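Local structure of periplasmic sugar-binding protein (Chloroflexus aurantiacus, 4RXU) at residues A[130-144]-A[168-180]. The protein binds D-glucose in the cleft between its two lobes and probably serves as the solute receptor of an ABC-type sugar transporter. Residues are numbered along the deposited sequence; the frame is centred on the assembly and turned at random.
With BGC (beta-D-glucopyranose), chain C.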
ATOM      1  N   TYR A 130     -11.513  10.254   4.293  1.00  9.90           N
ATOM      2  CA  TYR A 130     -10.495   9.271   3.952  1.00  8.44           C
ATOM      3  C   TYR A 130      -9.135   9.971   3.746  1.00  9.39           C
ATOM      4  O   TYR A 130      -8.950  10.702   2.775  1.00 10.25           O
ATOM      5  CB  TYR A 130     -10.901   8.536   2.677  1.00 10.50           C
ATOM      6  CG  TYR A 130      -9.967   7.436   2.224  1.00  8.36           C
ATOM      7  CD1 TYR A 130      -9.226   6.672   3.112  1.00  8.91           C
ATOM      8  CD2 TYR A 130      -9.849   7.147   0.877  1.00  9.68           C
ATOM      9  CE1 TYR A 130      -8.394   5.654   2.654  1.00  8.37           C
ATOM     10  CE2 TYR A 130      -9.056   6.129   0.404  1.00  9.53           C
ATOM     11  CZ  TYR A 130      -8.330   5.364   1.280  1.00  8.20           C
ATOM     12  OH  TYR A 130      -7.557   4.355   0.773  1.00  9.44           O
ATOM     13  N   VAL A 131      -8.224   9.729   4.664  1.00  8.67           N
ATOM     14  CA  VAL A 131      -6.861  10.227   4.582  1.00  9.32           C
ATOM     15  C   VAL A 131      -6.044   9.134   3.906  1.00  8.29           C
ATOM     16  O   VAL A 131      -5.943   8.021   4.395  1.00  8.20           O
ATOM     17  CB  VAL A 131      -6.293  10.527   5.983  1.00  8.37           C
ATOM     18  CG1 VAL A 131      -4.807  10.837   5.920  1.00  9.51           C
ATOM     19  CG2 VAL A 131      -7.060  11.667   6.636  1.00  9.38           C
ATOM     20  N   THR A 132      -5.479   9.476   2.758  1.00  7.90           N
ATOM     21  CA  THR A 132      -4.874   8.487   1.874  1.00  7.05           C
ATOM     22  C   THR A 132      -3.725   9.050   1.044  1.00  6.99           C
ATOM     23  O   THR A 132      -3.660  10.255   0.770  1.00  8.45           O
ATOM     24  CB  THR A 132      -5.961   7.884   0.935  1.00  8.55           C
ATOM     25  OG1 THR A 132      -5.433   6.799   0.166  1.00  9.37           O
ATOM     26  CG2 THR A 132      -6.527   8.939  -0.049  1.00  8.50           C
ATOM     27  N   PHE A 133      -2.845   8.149   0.631  1.00  7.74           N
ATOM     28  CA  PHE A 133      -1.959   8.433  -0.485  1.00  8.76           C
ATOM     29  C   PHE A 133      -2.691   8.194  -1.799  1.00  7.89           C
ATOM     30  O   PHE A 133      -3.741   7.546  -1.860  1.00  9.31           O
ATOM     31  CB  PHE A 133      -0.720   7.559  -0.439  1.00  8.93           C
ATOM     32  CG  PHE A 133       0.138   7.782   0.772  1.00  7.64           C
ATOM     33  CD1 PHE A 133       0.845   8.961   0.943  1.00  8.78           C
ATOM     34  CD2 PHE A 133       0.229   6.796   1.756  1.00  8.76           C
ATOM     35  CE1 PHE A 133       1.634   9.143   2.055  1.00  9.59           C
ATOM     36  CE2 PHE A 133       1.024   6.982   2.860  1.00  8.47           C
ATOM     37  CZ  PHE A 133       1.724   8.154   3.001  1.00  8.30           C
ATOM     38  N   ASP A 134      -2.133   8.702  -2.883  1.00  8.57           N
ATOM     39  CA  ASP A 134      -2.719   8.471  -4.217  1.00  9.19           C
ATOM     40  C   ASP A 134      -2.353   7.051  -4.679  1.00  9.06           C
ATOM     41  O   ASP A 134      -1.332   6.830  -5.328  1.00  9.94           O
ATOM     42  CB  ASP A 134      -2.169   9.504  -5.194  1.00 10.16           C
ATOM     43  CG  ASP A 134      -2.836   9.462  -6.567  1.00 10.00           C
ATOM     44  OD1 ASP A 134      -3.465   8.445  -6.937  1.00 11.12           O
ATOM     45  OD2 ASP A 134      -2.712  10.472  -7.310  1.00 14.42           O
ATOM     46  N   SER A 135      -3.178   6.076  -4.316  1.00  7.99           N
ATOM     47  CA  SER A 135      -2.859   4.667  -4.572  1.00  8.75           C
ATOM     48  C   SER A 135      -2.859   4.255  -6.042  1.00  8.47           C
ATOM     49  O   SER A 135      -2.067   3.384  -6.447  1.00  7.86           O
ATOM     50  CB  SER A 135      -3.781   3.735  -3.798  1.00  9.85           C
ATOM     51  OG  SER A 135      -3.602   3.881  -2.400  1.00  9.91           O
ATOM     52  N   ILE A 136      -3.736   4.863  -6.835  1.00  8.68           N
ATOM     53  CA  ILE A 136      -3.704   4.597  -8.281  1.00  8.73           C
ATOM     54  C   ILE A 136      -2.321   5.002  -8.843  1.00  9.47           C
ATOM     55  O   ILE A 136      -1.707   4.272  -9.651  1.00 10.93           O
ATOM     56  CB  ILE A 136      -4.854   5.329  -9.001  1.00  8.21           C
ATOM     57  CG1 ILE A 136      -6.219   4.676  -8.667  1.00 10.21           C
ATOM     58  CG2 ILE A 136      -4.656   5.390 -10.524  1.00 10.23           C
ATOM     59  CD1 ILE A 136      -6.476   3.323  -9.311  1.00 12.69           C
ATOM     60  N   ALA A 137      -1.848   6.168  -8.424  1.00  8.54           N
ATOM     61  CA  ALA A 137      -0.552   6.650  -8.862  1.00  9.52           C
ATOM     62  C   ALA A 137       0.578   5.731  -8.389  1.00  9.18           C
ATOM     63  O   ALA A 137       1.538   5.549  -9.113  1.00  9.09           O
ATOM     64  CB  ALA A 137      -0.314   8.082  -8.389  1.00 10.34           C
ATOM     65  N   VAL A 138       0.473   5.150  -7.186  1.00  7.42           N
ATOM     66  CA  VAL A 138       1.477   4.148  -6.774  1.00  9.28           C
ATOM     67  C   VAL A 138       1.595   3.024  -7.826  1.00  8.48           C
ATOM     68  O   VAL A 138       2.698   2.692  -8.297  1.00  9.41           O
ATOM     69  CB  VAL A 138       1.127   3.511  -5.419  1.00  9.50           C
ATOM     70  CG1 VAL A 138       2.079   2.381  -5.092  1.00  9.86           C
ATOM     71  CG2 VAL A 138       1.135   4.560  -4.332  1.00 10.58           C
ATOM     72  N   GLY A 139       0.464   2.424  -8.198  1.00  8.53           N
ATOM     73  CA  GLY A 139       0.514   1.303  -9.153  1.00  9.87           C
ATOM     74  C   GLY A 139       0.988   1.746 -10.519  1.00  8.21           C
ATOM     75  O   GLY A 139       1.742   1.050 -11.152  1.00  9.93           O
ATOM     76  N   ALA A 140       0.513   2.909 -10.961  1.00  8.86           N
ATOM     77  CA  ALA A 140       0.932   3.483 -12.251  1.00  9.87           C
ATOM     78  C   ALA A 140       2.438   3.690 -12.257  1.00  9.63           C
ATOM     79  O   ALA A 140       3.099   3.335 -13.228  1.00  9.29           O
ATOM     80  CB  ALA A 140       0.208   4.784 -12.547  1.00  9.96           C
ATOM     81  N   GLN A 141       2.984   4.229 -11.169  1.00  7.96           N
ATOM     82  CA  GLN A 141       4.414   4.467 -11.100  1.00  7.03           C
ATOM     83  C   GLN A 141       5.215   3.174 -11.088  1.00  6.55           C
ATOM     84  O   GLN A 141       6.275   3.068 -11.691  1.00  9.02           O
ATOM     85  CB  GLN A 141       4.768   5.309  -9.890  1.00  9.86           C
ATOM     86  CG  GLN A 141       4.412   6.767 -10.073  1.00 11.03           C
ATOM     87  CD  GLN A 141       4.832   7.613  -8.882  1.00 11.12           C
ATOM     88  OE1 GLN A 141       5.779   7.288  -8.202  1.00 10.67           O
ATOM     89  NE2 GLN A 141       4.155   8.703  -8.662  1.00 10.72           N
ATOM     90  N   GLN A 142       4.706   2.175 -10.387  1.00  8.58           N
ATOM     91  CA  GLN A 142       5.361   0.877 -10.400  1.00  8.38           C
ATOM     92  C   GLN A 142       5.430   0.340 -11.832  1.00  9.31           C
ATOM     93  O   GLN A 142       6.488  -0.068 -12.330  1.00 10.05           O
ATOM     94  CB  GLN A 142       4.630  -0.097  -9.484  1.00  8.41           C
ATOM     95  CG  GLN A 142       4.755   0.244  -8.019  1.00  7.45           C
ATOM     96  CD  GLN A 142       3.892  -0.604  -7.151  1.00  9.22           C
ATOM     97  OE1 GLN A 142       2.863  -1.096  -7.586  1.00  9.25           O
ATOM     98  NE2 GLN A 142       4.299  -0.779  -5.910  1.00 10.61           N
ATOM     99  N   ALA A 143       4.277   0.302 -12.480  1.00  7.76           N
ATOM    100  CA  ALA A 143       4.236  -0.208 -13.848  1.00  7.54           C
ATOM    101  C   ALA A 143       5.064   0.622 -14.833  1.00  9.41           C
ATOM    102  O   ALA A 143       5.736   0.073 -15.716  1.00 10.48           O
ATOM    103  CB  ALA A 143       2.802  -0.305 -14.326  1.00  9.67           C
ATOM    104  N   GLN A 144       4.991   1.938 -14.689  1.00  9.97           N
ATOM    105  CA  GLN A 144       5.692   2.840 -15.594  1.00 10.20           C
ATOM    106  C   GLN A 144       7.210   2.612 -15.516  1.00 11.44           C
ATOM    107  O   GLN A 144       7.887   2.625 -16.532  1.00 11.58           O
ATOM    108  CB  GLN A 144       5.314   4.300 -15.322  1.00 11.07           C
ATOM    109  CG  GLN A 144       5.780   5.240 -16.416  1.00 14.09           C
ATOM    110  CD  GLN A 144       5.063   4.968 -17.720  1.00 18.04           C
ATOM    111  OE1 GLN A 144       3.836   5.014 -17.777  1.00 17.92           O
ATOM    112  NE2 GLN A 144       5.819   4.655 -18.762  1.00 20.57           N
ATOM    113  N   ASN A 168      -6.810  -1.056  -1.081  1.00  9.17           N
ATOM    114  CA  ASN A 168      -5.637  -0.513  -1.775  1.00  8.43           C
ATOM    115  C   ASN A 168      -5.004  -1.536  -2.707  1.00  6.79           C
ATOM    116  O   ASN A 168      -4.422  -1.155  -3.702  1.00  9.65           O
ATOM    117  CB  ASN A 168      -4.579  -0.019  -0.786  1.00  7.64           C
ATOM    118  CG  ASN A 168      -4.974   1.247  -0.075  1.00  9.83           C
ATOM    119  OD1 ASN A 168      -5.879   1.954  -0.481  1.00 10.59           O
ATOM    120  ND2 ASN A 168      -4.236   1.569   0.968  1.00 10.15           N
ATOM    121  N   ALA A 169      -5.108  -2.826  -2.396  1.00  7.61           N
ATOM    122  CA  ALA A 169      -4.538  -3.847  -3.282  1.00  8.82           C
ATOM    123  C   ALA A 169      -5.191  -3.757  -4.661  1.00  8.74           C
ATOM    124  O   ALA A 169      -4.533  -3.912  -5.670  1.00  8.25           O
ATOM    125  CB  ALA A 169      -4.685  -5.232  -2.688  1.00 10.64           C
ATOM    126  N   PHE A 170      -6.491  -3.497  -4.693  1.00  7.07           N
ATOM    127  CA  PHE A 170      -7.191  -3.329  -5.967  1.00  7.28           C
ATOM    128  C   PHE A 170      -6.755  -2.040  -6.643  1.00  7.68           C
ATOM    129  O   PHE A 170      -6.582  -1.993  -7.879  1.00  9.14           O
ATOM    130  CB  PHE A 170      -8.703  -3.335  -5.751  1.00  8.07           C
ATOM    131  CG  PHE A 170      -9.271  -4.699  -5.507  1.00  8.51           C
ATOM    132  CD1 PHE A 170      -9.285  -5.223  -4.238  1.00 10.44           C
ATOM    133  CD2 PHE A 170      -9.770  -5.455  -6.545  1.00 11.64           C
ATOM    134  CE1 PHE A 170      -9.806  -6.483  -4.003  1.00 13.20           C
ATOM    135  CE2 PHE A 170     -10.280  -6.714  -6.311  1.00 12.77           C
ATOM    136  CZ  PHE A 170     -10.301  -7.226  -5.035  1.00 12.90           C
ATOM    137  N   LEU A 171      -6.583  -0.978  -5.861  1.00  7.87           N
ATOM    138  CA  LEU A 171      -6.158   0.318  -6.438  1.00  8.59           C
ATOM    139  C   LEU A 171      -4.739   0.230  -6.997  1.00  8.59           C
ATOM    140  O   LEU A 171      -4.466   0.703  -8.103  1.00  8.30           O
ATOM    141  CB  LEU A 171      -6.261   1.469  -5.422  1.00  9.20           C
ATOM    142  CG  LEU A 171      -7.696   1.749  -4.953  1.00  9.60           C
ATOM    143  CD1 LEU A 171      -7.766   2.742  -3.789  1.00 10.45           C
ATOM    144  CD2 LEU A 171      -8.516   2.252  -6.132  1.00 10.94           C
ATOM    145  N   PHE A 172      -3.831  -0.383  -6.256  1.00  6.53           N
ATOM    146  CA  PHE A 172      -2.471  -0.514  -6.751  1.00  8.54           C
ATOM    147  C   PHE A 172      -2.474  -1.362  -8.022  1.00  8.16           C
ATOM    148  O   PHE A 172      -1.746  -1.090  -8.962  1.00  7.90           O
ATOM    149  CB  PHE A 172      -1.558  -1.198  -5.749  1.00  8.27           C
ATOM    150  CG  PHE A 172      -1.438  -0.514  -4.422  1.00  8.46           C
ATOM    151  CD1 PHE A 172      -1.338   0.869  -4.281  1.00  8.90           C
ATOM    152  CD2 PHE A 172      -1.359  -1.297  -3.293  1.00  8.20           C
ATOM    153  CE1 PHE A 172      -1.221   1.447  -3.016  1.00  9.83           C
ATOM    154  CE2 PHE A 172      -1.217  -0.733  -2.049  1.00  8.28           C
ATOM    155  CZ  PHE A 172      -1.154   0.635  -1.901  1.00 10.44           C
ATOM    156  N   PHE A 173      -3.266  -2.431  -8.022  1.00  8.47           N
ATOM    157  CA  PHE A 173      -3.282  -3.292  -9.182  1.00  8.72           C
ATOM    158  C   PHE A 173      -3.886  -2.543 -10.387  1.00  6.89           C
ATOM    159  O   PHE A 173      -3.377  -2.634 -11.519  1.00  8.41           O
ATOM    160  CB  PHE A 173      -4.052  -4.575  -8.957  1.00  9.06           C
ATOM    161  CG  PHE A 173      -3.928  -5.505 -10.109  1.00 10.53           C
ATOM    162  CD1 PHE A 173      -2.796  -6.276 -10.271  1.00 11.91           C
ATOM    163  CD2 PHE A 173      -4.902  -5.509 -11.099  1.00 12.44           C
ATOM    164  CE1 PHE A 173      -2.662  -7.087 -11.391  1.00 16.28           C
ATOM    165  CE2 PHE A 173      -4.783  -6.310 -12.191  1.00 17.38           C
ATOM    166  CZ  PHE A 173      -3.654  -7.075 -12.355  1.00 13.22           C
ATOM    167  N   GLU A 174      -4.983  -1.836 -10.159  1.00  8.50           N
ATOM    168  CA  GLU A 174      -5.609  -1.102 -11.257  1.00  7.78           C
ATOM    169  C   GLU A 174      -4.619  -0.097 -11.859  1.00  8.84           C
ATOM    170  O   GLU A 174      -4.521   0.034 -13.072  1.00  8.95           O
ATOM    171  CB  GLU A 174      -6.875  -0.371 -10.788  1.00  9.38           C
ATOM    172  CG  GLU A 174      -7.511   0.479 -11.890  1.00 11.15           C
ATOM    173  CD  GLU A 174      -8.757   1.226 -11.452  1.00 16.11           C
ATOM    174  OE1 GLU A 174      -9.329   0.918 -10.378  1.00 19.43           O
ATOM    175  OE2 GLU A 174      -9.188   2.121 -12.208  1.00 22.75           O
ATOM    176  N   GLY A 175      -3.955   0.677 -11.008  1.00  9.17           N
ATOM    177  CA  GLY A 175      -3.038   1.708 -11.493  1.00  9.29           C
ATOM    178  C   GLY A 175      -1.953   1.103 -12.372  1.00  7.67           C
ATOM    179  O   GLY A 175      -1.574   1.638 -13.470  1.00  9.51           O
ATOM    180  N   ALA A 176      -1.462  -0.049 -11.925  1.00  8.77           N
ATOM    181  CA  ALA A 176      -0.436  -0.766 -12.701  1.00  9.11           C
ATOM    182  C   ALA A 176      -0.985  -1.348 -13.993  1.00  8.46           C
ATOM    183  O   ALA A 176      -0.370  -1.253 -15.056  1.00  9.05           O
ATOM    184  CB  ALA A 176       0.191  -1.872 -11.858  1.00  8.78           C
ATOM    185  N   TRP A 177      -2.148  -1.975 -13.894  1.00 10.70           N
ATOM    186  CA  TRP A 177      -2.759  -2.634 -15.047  1.00  9.06           C
ATOM    187  C   TRP A 177      -3.007  -1.646 -16.174  1.00  8.70           C
ATOM    188  O   TRP A 177      -2.855  -1.969 -17.362  1.00  9.61           O
ATOM    189  CB  TRP A 177      -4.090  -3.264 -14.652  1.00  8.57           C
ATOM    190  CG  TRP A 177      -4.741  -4.045 -15.766  1.00  9.91           C
ATOM    191  CD1 TRP A 177      -5.819  -3.664 -16.501  1.00 11.60           C
ATOM    192  CD2 TRP A 177      -4.334  -5.337 -16.272  1.00  9.31           C
ATOM    193  NE1 TRP A 177      -6.120  -4.641 -17.430  1.00  9.70           N
ATOM    194  CE2 TRP A 177      -5.240  -5.686 -17.294  1.00  9.89           C
ATOM    195  CE3 TRP A 177      -3.317  -6.244 -15.933  1.00 11.50           C
ATOM    196  CZ2 TRP A 177      -5.142  -6.902 -18.002  1.00  9.95           C
ATOM    197  CZ3 TRP A 177      -3.224  -7.454 -16.622  1.00 12.29           C
ATOM    198  CH2 TRP A 177      -4.131  -7.769 -17.648  1.00 11.26           C
ATOM    199  N   LYS A 178      -3.421  -0.441 -15.806  1.00 10.25           N
ATOM    200  CA  LYS A 178      -3.753   0.549 -16.823  1.00  9.93           C
ATOM    201  C   LYS A 178      -2.537   1.099 -17.549  1.00 11.28           C
ATOM    202  O   LYS A 178      -2.692   1.749 -18.578  1.00 10.90           O
ATOM    203  CB  LYS A 178      -4.689   1.617 -16.273  1.00 11.74           C
ATOM    204  CG  LYS A 178      -5.990   0.952 -15.806  1.00 20.53           C
ATOM    205  CD  LYS A 178      -7.130   1.900 -15.779  1.00 21.69           C
ATOM    206  CE  LYS A 178      -8.475   1.224 -15.710  1.00 17.81           C
ATOM    207  NZ  LYS A 178      -9.419   2.291 -15.295  1.00 31.15           N
ATOM    208  N   VAL A 179      -1.344   0.799 -17.029  1.00  9.73           N
ATOM    209  CA  VAL A 179      -0.092   1.045 -17.741  1.00 10.32           C
ATOM    210  C   VAL A 179       0.418  -0.214 -18.436  1.00  8.84           C
ATOM    211  O   VAL A 179       0.893  -0.163 -19.581  1.00 12.99           O
ATOM    212  CB  VAL A 179       0.973   1.608 -16.764  1.00 12.60           C
ATOM    213  CG1 VAL A 179       2.367   1.628 -17.383  1.00 11.11           C
ATOM    214  CG2 VAL A 179       0.576   3.002 -16.290  1.00 13.03           C
ATOM    215  N   LEU A 180       0.351  -1.341 -17.745  1.00  9.58           N
ATOM    216  CA  LEU A 180       0.876  -2.571 -18.330  1.00 10.82           C
ATOM    217  C   LEU A 180       0.036  -3.166 -19.465  1.00 10.71           C
ATOM    218  O   LEU A 180       0.586  -3.721 -20.411  1.00  9.42           O
ATOM    219  CB  LEU A 180       1.113  -3.646 -17.263  1.00  8.53           C
ATOM    220  CG  LEU A 180       2.102  -3.314 -16.157  1.00 10.23           C
ATOM    221  CD1 LEU A 180       1.978  -4.312 -15.010  1.00 13.40           C
ATOM    222  CD2 LEU A 180       3.526  -3.277 -16.676  1.00 14.71           C
TER
HETATM  223  C2  BGC C 402      -0.527   0.137   2.399  1.00 11.07           C
HETATM  224  C3  BGC C 402       0.883  -0.184   1.946  1.00 13.47           C
HETATM  225  C4  BGC C 402       1.371  -1.431   2.669  1.00 13.58           C
HETATM  226  C5  BGC C 402       0.372  -2.579   2.526  1.00 13.95           C
HETATM  227  C6  BGC C 402       0.723  -3.792   3.358  1.00 14.91           C
HETATM  228  C1  BGC C 402      -1.332  -1.097   2.028  1.00 14.99           C
HETATM  229  O1  BGC C 402      -2.710  -0.902   2.155  1.00 14.97           O
HETATM  230  O2  BGC C 402      -0.992   1.307   1.718  1.00 11.61           O
HETATM  231  O3  BGC C 402       1.708   0.939   2.244  1.00 11.14           O
HETATM  232  O4  BGC C 402       2.591  -1.871   2.042  1.00 11.98           O
HETATM  233  O5  BGC C 402      -0.926  -2.156   2.896  1.00 12.53           O
HETATM  234  O6  BGC C 402       1.000  -3.444   4.717  1.00 11.95           O
HETATM  235  O   HOH W   1      -5.870   4.674  -1.529  1.00 12.18           O
HETATM  236  O   HOH W   2       0.656  -2.680  -8.313  1.00 10.22           O
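A bridging water ties N168 to S135: it donates to N168 OD1 (2.9 Å) and to T132 OG1, and is hydrogen-bonded to S135 OG at 2.6 Å. With OD1 engaged there, the amide's ND2 faces the sugar, donating to glucose O1 at 3.1 Å (154°) and weakly to O2; D118 O also accepts from it. Next along the helix, F172 has CG anti to its carbonyl carbon (chi1 -59°), which carries the ring edge to S135 O, 3.4 Å from CD1; glucose O2 lies at the same rim, and V138 CB packs obliquely. Shortening F172 to an alanine is likely to leave a gap between S135, V138 and the sugar, and glucose O2 would probably lose its aromatic neighbour. Farther on, facing glycines bring the helix axes to 6.3 Å, crossing at -42°: G175 CA meets I136 O at 3.4 Å and G139 CA meets F172 O (3.3 Å), where any side chain would clash. A143 CB then sits among A176, V179 and L180. Helix 135-148 follows strand 129-133, which belongs to the mixed sheet, and so leads out of one lobe to pack on helix 167-185, whose other flank meets helix 208-218, while strand 295-298 touches V138 and F172.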